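Side-chain contacts in PUA domain-containing protein (Archaeoglobus fulgidus DSM 4304, PDB 2Q07), which belongs to the archaeosine synthase family of tRNA modification and probably binds RNA, this chain being the C-terminal piece that ends in the PUA domain: residues S46-A51 against D146-E151; S54-N59 against Q158-K163; D260-H265 against I289-K294. All blocks are in the same frame, centred on the assembly; numbering follows the deposited sequence.

Contact 1: residues S46-A51 against D146-E151; sequences SRTHRA and DVLSDE
Thr48 and Leu148 meet through methyl groups, and no flat group takes part; of those close by, the Asp146 carboxylate and the His49 imidazole are bonded within their own sides. The carboxylate of Asp146 turns back into its own loop, where OD1 accepts from Leu148 N at 2.9 Å. This donor reaches the anti side of the oxygen, 31° out of the carboxylate plane, and the bond makes an Asx turn that sets the backbone of Leu148. The imidazole of His49 is held by Arg73 NH2 at ND1 and by Pro36 O at NE2, on the buried side of its helix.

Both segments belong to an alpha/beta domain probably related to the UDG-like group, built on a five-stranded mixed sheet, and the contact joins the first turn of helix 47-55 to the type I turn Asp146-Ser149 leading into helix 150-160.

The contact itself is a small one, 136 Å² summed over both sides. Leu148 spreads its fork over one turn of helix 47-55: CD1 lies 3.8 Å from Thr48 CG2, while CD2 approaches Ala51 CB at 4.3 Å. Val147 CG2 also approaches Thr48 CG2, at 4.3 Å. The branch of Thr48 decides which group does the touching: with chi1 at -64°, CG2 rather than OG1 stands opposite the backbone N.

Each helix start is capped by a serine. Ser46 OG accepts from His49 N at 3.1 Å with an N-H...O angle of 160°, and Ser149 OG takes the backbone N of Ser152. Val147 O, in the turn, is bonded to His119 NE2.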
# COMPACT_ATOMS: atom_id res chain seq x y z
N SER A 46 -2.35 -7.12 -14.43
CA SER A 46 -3.30 -8.07 -15.02
C SER A 46 -3.73 -7.65 -16.43
O SER A 46 -3.74 -6.47 -16.76
CB SER A 46 -4.55 -8.20 -14.15
OG SER A 46 -5.37 -7.05 -14.28
N ARG A 47 -4.10 -8.62 -17.26
CA ARG A 47 -4.53 -8.29 -18.61
C ARG A 47 -5.76 -7.39 -18.61
O ARG A 47 -5.83 -6.45 -19.39
CB ARG A 47 -4.82 -9.57 -19.39
CG ARG A 47 -3.73 -9.94 -20.37
CD ARG A 47 -4.16 -11.11 -21.21
NE ARG A 47 -3.71 -12.38 -20.68
CZ ARG A 47 -4.24 -13.56 -21.00
NH1 ARG A 47 -5.26 -13.61 -21.85
NH2 ARG A 47 -3.74 -14.68 -20.51
N THR A 48 -6.72 -7.65 -17.73
CA THR A 48 -7.92 -6.82 -17.68
C THR A 48 -7.60 -5.37 -17.33
O THR A 48 -7.98 -4.46 -18.06
CB THR A 48 -8.94 -7.37 -16.66
OG1 THR A 48 -9.39 -8.66 -17.09
CG2 THR A 48 -10.14 -6.45 -16.55
N HIS A 49 -6.89 -5.14 -16.23
CA HIS A 49 -6.56 -3.76 -15.86
C HIS A 49 -5.72 -3.09 -16.94
O HIS A 49 -5.96 -1.93 -17.27
CB HIS A 49 -5.87 -3.71 -14.49
CG HIS A 49 -6.80 -3.96 -13.35
ND1 HIS A 49 -6.68 -3.32 -12.13
CD2 HIS A 49 -7.89 -4.75 -13.25
CE1 HIS A 49 -7.67 -3.70 -11.34
NE2 HIS A 49 -8.42 -4.57 -12.00
N ARG A 50 -4.75 -3.80 -17.50
CA ARG A 50 -3.94 -3.21 -18.56
C ARG A 50 -4.77 -2.85 -19.80
O ARG A 50 -4.61 -1.77 -20.36
CB ARG A 50 -2.78 -4.14 -18.93
CG ARG A 50 -1.61 -4.05 -17.97
CD ARG A 50 -0.44 -4.91 -18.40
NE ARG A 50 -0.69 -6.34 -18.26
CZ ARG A 50 -0.88 -7.18 -19.27
NH1 ARG A 50 -0.84 -6.74 -20.52
NH2 ARG A 50 -1.10 -8.47 -19.03
N ALA A 51 -5.66 -3.75 -20.21
CA ALA A 51 -6.51 -3.50 -21.38
C ALA A 51 -7.36 -2.26 -21.13
O ALA A 51 -7.49 -1.39 -21.99
CB ALA A 51 -7.40 -4.70 -21.65
N ASP A 146 -19.93 -6.91 -19.54
CA ASP A 146 -18.49 -6.93 -19.80
C ASP A 146 -17.84 -5.60 -19.45
O ASP A 146 -18.25 -4.56 -19.94
CB ASP A 146 -18.26 -7.23 -21.29
CG ASP A 146 -16.89 -7.82 -21.57
OD1 ASP A 146 -15.90 -7.37 -20.95
OD2 ASP A 146 -16.81 -8.73 -22.42
N VAL A 147 -16.81 -5.62 -18.61
CA VAL A 147 -16.13 -4.39 -18.23
C VAL A 147 -15.26 -3.85 -19.38
O VAL A 147 -14.91 -2.67 -19.40
CB VAL A 147 -15.24 -4.60 -16.97
CG1 VAL A 147 -16.12 -4.85 -15.75
CG2 VAL A 147 -14.31 -5.78 -17.17
N LEU A 148 -14.97 -4.72 -20.34
CA LEU A 148 -14.13 -4.38 -21.49
C LEU A 148 -14.84 -4.20 -22.84
O LEU A 148 -14.19 -4.13 -23.88
CB LEU A 148 -13.03 -5.45 -21.63
CG LEU A 148 -11.72 -5.32 -20.85
CD1 LEU A 148 -11.94 -4.76 -19.46
CD2 LEU A 148 -11.07 -6.70 -20.77
N SER A 149 -16.17 -4.13 -22.85
CA SER A 149 -16.90 -3.96 -24.10
C SER A 149 -16.81 -2.52 -24.59
O SER A 149 -16.57 -1.61 -23.80
CB SER A 149 -18.37 -4.35 -23.92
OG SER A 149 -19.04 -3.45 -23.06
N ASP A 150 -16.99 -2.30 -25.89
CA ASP A 150 -16.92 -0.95 -26.44
C ASP A 150 -17.95 -0.04 -25.80
O ASP A 150 -17.73 1.17 -25.66
CB ASP A 150 -17.15 -0.96 -27.96
CG ASP A 150 -16.17 -1.86 -28.69
OD1 ASP A 150 -14.97 -1.84 -28.35
OD2 ASP A 150 -16.61 -2.57 -29.62
N GLU A 151 -19.08 -0.61 -25.40
CA GLU A 151 -20.13 0.15 -24.77
C GLU A 151 -19.73 0.53 -23.35
O GLU A 151 -19.95 1.66 -22.92
CB GLU A 151 -21.42 -0.67 -24.76
CG GLU A 151 -22.60 0.02 -24.12
CD GLU A 151 -23.86 -0.81 -24.22
OE1 GLU A 151 -24.40 -0.94 -25.35
OE2 GLU A 151 -24.32 -1.35 -23.19

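Contact 2: residues S54-N59 against Q158-K163; sequences SKVKVN and QEIESK
Val56 and Ile160 form the apolar half of this contact, crossing at about a right angle with CG2 of Val56 4.1 Å from CD1 of Ile160. Ile160 has CG1 between its backbone N and carbonyl carbon (chi1 68°), and from there the extended chain carries CD1 to the valine. The polar half centres on a water: it donates to Lys57 O at 2.8 Å and to Ile160 O at 2.7 Å, and accepts from Asn59 N at 2.6 Å. Ser162 OG probably supplies a fourth bond. Asn59 ND2 bonds to Gly164 O; its approach to Ser162 OG is less sure, because that hydroxyl is modelled too close to Asn59 CB.

Further out, Leu156 and Lys157 of helix 150-160 back Val56, and Val117 of strand 115-118 backs Ile160. The segments thus join the ends of helices 47-55 and 150-160, and the loops that leave them, within the alpha/beta domain. Two donated and up to two accepted bonds imply that the water serves as an integral bridge, satisfying the carbonyls of Lys57 and of Ile160, the last residue of its helix, and the N-H of Asn59.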
# COMPACT_ATOMS: atom_id res chain seq x y z
N SER A 54 -5.59 0.88 -21.15
CA SER A 54 -5.07 1.05 -22.50
C SER A 54 -6.10 1.78 -23.37
O SER A 54 -5.75 2.57 -24.26
CB SER A 54 -4.76 -0.32 -23.11
OG SER A 54 -4.37 -0.19 -24.46
N LYS A 55 -7.38 1.52 -23.10
CA LYS A 55 -8.46 2.13 -23.84
C LYS A 55 -8.99 3.43 -23.25
O LYS A 55 -9.74 4.16 -23.91
CB LYS A 55 -9.60 1.12 -24.00
CG LYS A 55 -9.37 0.09 -25.10
CD LYS A 55 -8.09 -0.70 -24.90
CE LYS A 55 -7.86 -1.70 -26.03
NZ LYS A 55 -9.00 -2.66 -26.16
N VAL A 56 -8.60 3.74 -22.02
CA VAL A 56 -9.04 4.96 -21.36
C VAL A 56 -8.00 5.49 -20.37
O VAL A 56 -7.50 4.75 -19.52
CB VAL A 56 -10.39 4.73 -20.63
CG1 VAL A 56 -10.24 3.65 -19.59
CG2 VAL A 56 -10.88 6.01 -20.01
N LYS A 57 -7.67 6.77 -20.49
CA LYS A 57 -6.69 7.37 -19.58
C LYS A 57 -7.34 7.52 -18.21
O LYS A 57 -8.34 8.23 -18.05
CB LYS A 57 -6.23 8.73 -20.10
CG LYS A 57 -4.99 9.25 -19.39
CD LYS A 57 -4.41 10.48 -20.08
CE LYS A 57 -3.09 10.88 -19.43
NZ LYS A 57 -2.38 11.94 -20.20
N VAL A 58 -6.77 6.83 -17.23
CA VAL A 58 -7.31 6.84 -15.88
C VAL A 58 -6.60 7.88 -15.00
O VAL A 58 -5.45 7.69 -14.61
CB VAL A 58 -7.17 5.44 -15.25
CG1 VAL A 58 -7.68 5.44 -13.83
CG2 VAL A 58 -7.94 4.42 -16.10
N ASN A 59 -7.30 8.97 -14.69
CA ASN A 59 -6.75 10.03 -13.85
C ASN A 59 -7.54 10.26 -12.58
O ASN A 59 -7.58 11.37 -12.05
CB ASN A 59 -6.66 11.36 -14.62
CG ASN A 59 -5.51 11.38 -15.59
OD1 ASN A 59 -4.46 10.80 -15.34
ND2 ASN A 59 -5.70 12.07 -16.71
N GLN A 158 -17.15 8.57 -20.49
CA GLN A 158 -18.07 9.67 -20.27
C GLN A 158 -18.24 10.06 -18.81
O GLN A 158 -18.83 11.10 -18.52
CB GLN A 158 -19.40 9.37 -20.95
CG GLN A 158 -19.32 9.67 -22.44
CD GLN A 158 -20.51 9.20 -23.25
OE1 GLN A 158 -21.66 9.28 -22.80
NE2 GLN A 158 -20.25 8.71 -24.46
N GLU A 159 -17.71 9.25 -17.90
CA GLU A 159 -17.79 9.52 -16.46
C GLU A 159 -16.47 9.98 -15.85
O GLU A 159 -16.48 10.69 -14.86
CB GLU A 159 -18.23 8.27 -15.69
CG GLU A 159 -19.66 7.80 -15.92
CD GLU A 159 -20.69 8.87 -15.64
OE1 GLU A 159 -20.47 9.71 -14.74
OE2 GLU A 159 -21.74 8.86 -16.31
N ILE A 160 -15.33 9.57 -16.41
CA ILE A 160 -14.04 9.92 -15.83
C ILE A 160 -13.06 10.67 -16.74
O ILE A 160 -11.90 10.88 -16.36
CB ILE A 160 -13.30 8.66 -15.29
CG1 ILE A 160 -12.88 7.76 -16.46
CG2 ILE A 160 -14.19 7.90 -14.32
CD1 ILE A 160 -11.97 6.60 -16.05
N GLU A 161 -13.52 11.08 -17.92
CA GLU A 161 -12.67 11.81 -18.86
C GLU A 161 -11.97 12.96 -18.13
O GLU A 161 -12.62 13.75 -17.47
CB GLU A 161 -13.52 12.36 -20.01
CG GLU A 161 -12.78 12.49 -21.34
CD GLU A 161 -12.55 11.15 -22.01
OE1 GLU A 161 -12.03 10.23 -21.33
OE2 GLU A 161 -12.90 11.01 -23.21
N SER A 162 -10.64 13.05 -18.25
CA SER A 162 -9.90 14.11 -17.57
C SER A 162 -8.84 14.76 -18.45
O SER A 162 -8.28 14.14 -19.35
CB SER A 162 -9.24 13.57 -16.30
OG SER A 162 -8.30 12.56 -16.63
N LYS A 163 -8.54 16.03 -18.15
CA LYS A 163 -7.59 16.84 -18.90
C LYS A 163 -6.13 16.37 -19.03
O LYS A 163 -5.68 16.08 -20.14
CB LYS A 163 -7.62 18.28 -18.37
CG LYS A 163 -8.98 18.97 -18.46
CD LYS A 163 -10.01 18.34 -17.51
CE LYS A 163 -11.39 18.98 -17.64
NZ LYS A 163 -12.03 18.74 -18.96
O HOH W 1 -9.39 9.87 -15.99

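Contact 3: residues D260-H265 against I289-K294; sequences DVVVFH and IAINVK
Ile291 pushes the end of its side chain into a notch on strand 261-265, between Val262 and Phe264. These two residues, two apart in sequence, both point toward the other strand, with Val263 between them turned away, and the notch receives the CD1 methyl: it lies 3.7 Å from Val262 CG2, met tip to tip, and 4.3 Å from Phe264 CB. An extended chi2 of 176° gives Ile291 the length to get there, while its other branch, CG2, stays shallower at 4.2 Å from Val262 CG2.

Phe264 reaches back the other way, laying the far end of its ring against Val293. Its chi1 of 61° places CG between the backbone N and the carbonyl carbon, and the ring extends from there, the two side chains crossing at about a right angle. CZ lies 3.8 Å and CE2 3.9 Å from Val293 CG1; the methyl approaches the ring obliquely. The second valine methyl, CG2, adds a longer contact of 4.2 Å to Phe264 CE2.

The strand axes cross at 89° and pass 8.8 Å apart, so side chains and not backbone bonds span the gap. In the sheet order, strand 270-275 lies between the two and is antiparallel to both; the sheet curls to bring its strands face to face, consistent with the beta-barrel core of a PUA domain. A classic beta bulge, in which Ala290 and Ile291 both face Ile244, occurs in strand 289-297 just where Ile291 enters the core. Val233 touches both Ile291 and Phe264, and Ile244 touches both Phe264 and Val293, so neighbouring strands continue the same apolar interior. At the end of the segment, Lys294 NZ forms a salt bridge with Asp209.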
# COMPACT_ATOMS: atom_id res chain seq x y z
N ASP A 260 8.10 -6.06 10.83
CA ASP A 260 8.36 -4.65 10.54
C ASP A 260 9.82 -4.39 10.19
O ASP A 260 10.72 -5.08 10.67
CB ASP A 260 7.99 -3.77 11.73
CG ASP A 260 6.51 -3.42 11.77
OD1 ASP A 260 5.82 -3.67 10.75
OD2 ASP A 260 6.05 -2.90 12.80
N VAL A 261 10.05 -3.40 9.33
CA VAL A 261 11.40 -3.01 8.97
C VAL A 261 11.80 -2.07 10.10
O VAL A 261 11.09 -1.11 10.41
CB VAL A 261 11.46 -2.24 7.62
CG1 VAL A 261 12.85 -1.66 7.40
CG2 VAL A 261 11.12 -3.17 6.47
N VAL A 262 12.94 -2.36 10.72
CA VAL A 262 13.41 -1.54 11.82
C VAL A 262 14.82 -1.05 11.55
O VAL A 262 15.53 -1.58 10.70
CB VAL A 262 13.41 -2.33 13.16
CG1 VAL A 262 11.99 -2.83 13.46
CG2 VAL A 262 14.39 -3.49 13.10
N VAL A 263 15.22 -0.00 12.27
CA VAL A 263 16.54 0.56 12.13
C VAL A 263 17.26 0.37 13.46
O VAL A 263 16.89 1.00 14.46
CB VAL A 263 16.47 2.07 11.80
CG1 VAL A 263 17.87 2.67 11.82
CG2 VAL A 263 15.81 2.27 10.44
N PHE A 264 18.25 -0.51 13.47
CA PHE A 264 19.03 -0.78 14.68
C PHE A 264 20.26 0.13 14.71
O PHE A 264 20.65 0.67 13.68
CB PHE A 264 19.45 -2.26 14.72
CG PHE A 264 20.32 -2.69 13.56
CD1 PHE A 264 21.69 -2.46 13.57
CD2 PHE A 264 19.75 -3.33 12.46
CE1 PHE A 264 22.50 -2.87 12.51
CE2 PHE A 264 20.54 -3.73 11.39
CZ PHE A 264 21.92 -3.50 11.41
N HIS A 265 20.85 0.30 15.89
CA HIS A 265 22.02 1.17 16.02
C HIS A 265 22.78 1.05 17.35
O HIS A 265 22.22 0.62 18.36
CB HIS A 265 21.58 2.63 15.86
CG HIS A 265 20.72 3.12 16.98
ND1 HIS A 265 19.38 2.83 17.07
CD2 HIS A 265 21.03 3.83 18.09
CE1 HIS A 265 18.89 3.33 18.19
NE2 HIS A 265 19.87 3.95 18.83
N ILE A 289 15.65 -15.07 18.04
CA ILE A 289 16.14 -14.11 17.06
C ILE A 289 15.29 -12.84 17.07
O ILE A 289 14.08 -12.89 16.85
CB ILE A 289 16.13 -14.70 15.64
CG1 ILE A 289 17.10 -15.88 15.55
CG2 ILE A 289 16.51 -13.63 14.63
CD1 ILE A 289 17.10 -16.60 14.20
N ALA A 290 15.93 -11.70 17.32
CA ALA A 290 15.23 -10.43 17.38
C ALA A 290 15.11 -9.75 16.02
O ALA A 290 14.03 -9.25 15.67
CB ALA A 290 15.93 -9.50 18.36
N ILE A 291 16.20 -9.73 15.26
CA ILE A 291 16.20 -9.07 13.96
C ILE A 291 17.04 -9.77 12.89
O ILE A 291 18.15 -10.21 13.15
CB ILE A 291 16.76 -7.64 14.05
CG1 ILE A 291 16.03 -6.84 15.13
CG2 ILE A 291 16.67 -6.96 12.70
CD1 ILE A 291 16.60 -5.45 15.34
N ASN A 292 16.49 -9.87 11.69
CA ASN A 292 17.22 -10.45 10.57
C ASN A 292 17.82 -9.23 9.87
O ASN A 292 17.10 -8.41 9.29
CB ASN A 292 16.26 -11.21 9.65
CG ASN A 292 15.67 -12.45 10.31
OD1 ASN A 292 16.38 -13.43 10.55
ND2 ASN A 292 14.38 -12.42 10.61
N VAL A 293 19.14 -9.10 9.95
CA VAL A 293 19.85 -7.96 9.36
C VAL A 293 19.91 -7.95 7.84
O VAL A 293 20.28 -8.94 7.21
CB VAL A 293 21.30 -7.88 9.92
CG1 VAL A 293 22.02 -6.66 9.35
CG2 VAL A 293 21.26 -7.83 11.42
N LYS A 294 19.54 -6.81 7.25
CA LYS A 294 19.60 -6.67 5.80
C LYS A 294 20.88 -5.93 5.41
O LYS A 294 21.54 -6.28 4.44
CB LYS A 294 18.38 -5.91 5.26
CG LYS A 294 17.10 -6.74 5.18
CD LYS A 294 16.10 -6.13 4.19
CE LYS A 294 15.00 -7.15 3.83
NZ LYS A 294 14.11 -6.70 2.70

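Contacts 1 and 2 lie along the same pair of helices: contact 1 joins the first turn of helix 47-55 to the turn that leads into helix 150-160, and contact 2 joins the far ends of both helices and the loops after them. Their centres are 13 Å apart and their segments alternate along the chain. Contact 3 is separate, lying in the PUA domain on the opposite side of the chain's centre. Its centre is 43 Å from that of either other contact, with nearest atoms about 24 Å from contact 1 and about 29 Å from contact 2. The pre-PUA region comes between the two domains in sequence. The PUA domain, which probably binds RNA, holds contact 3 alone of the three.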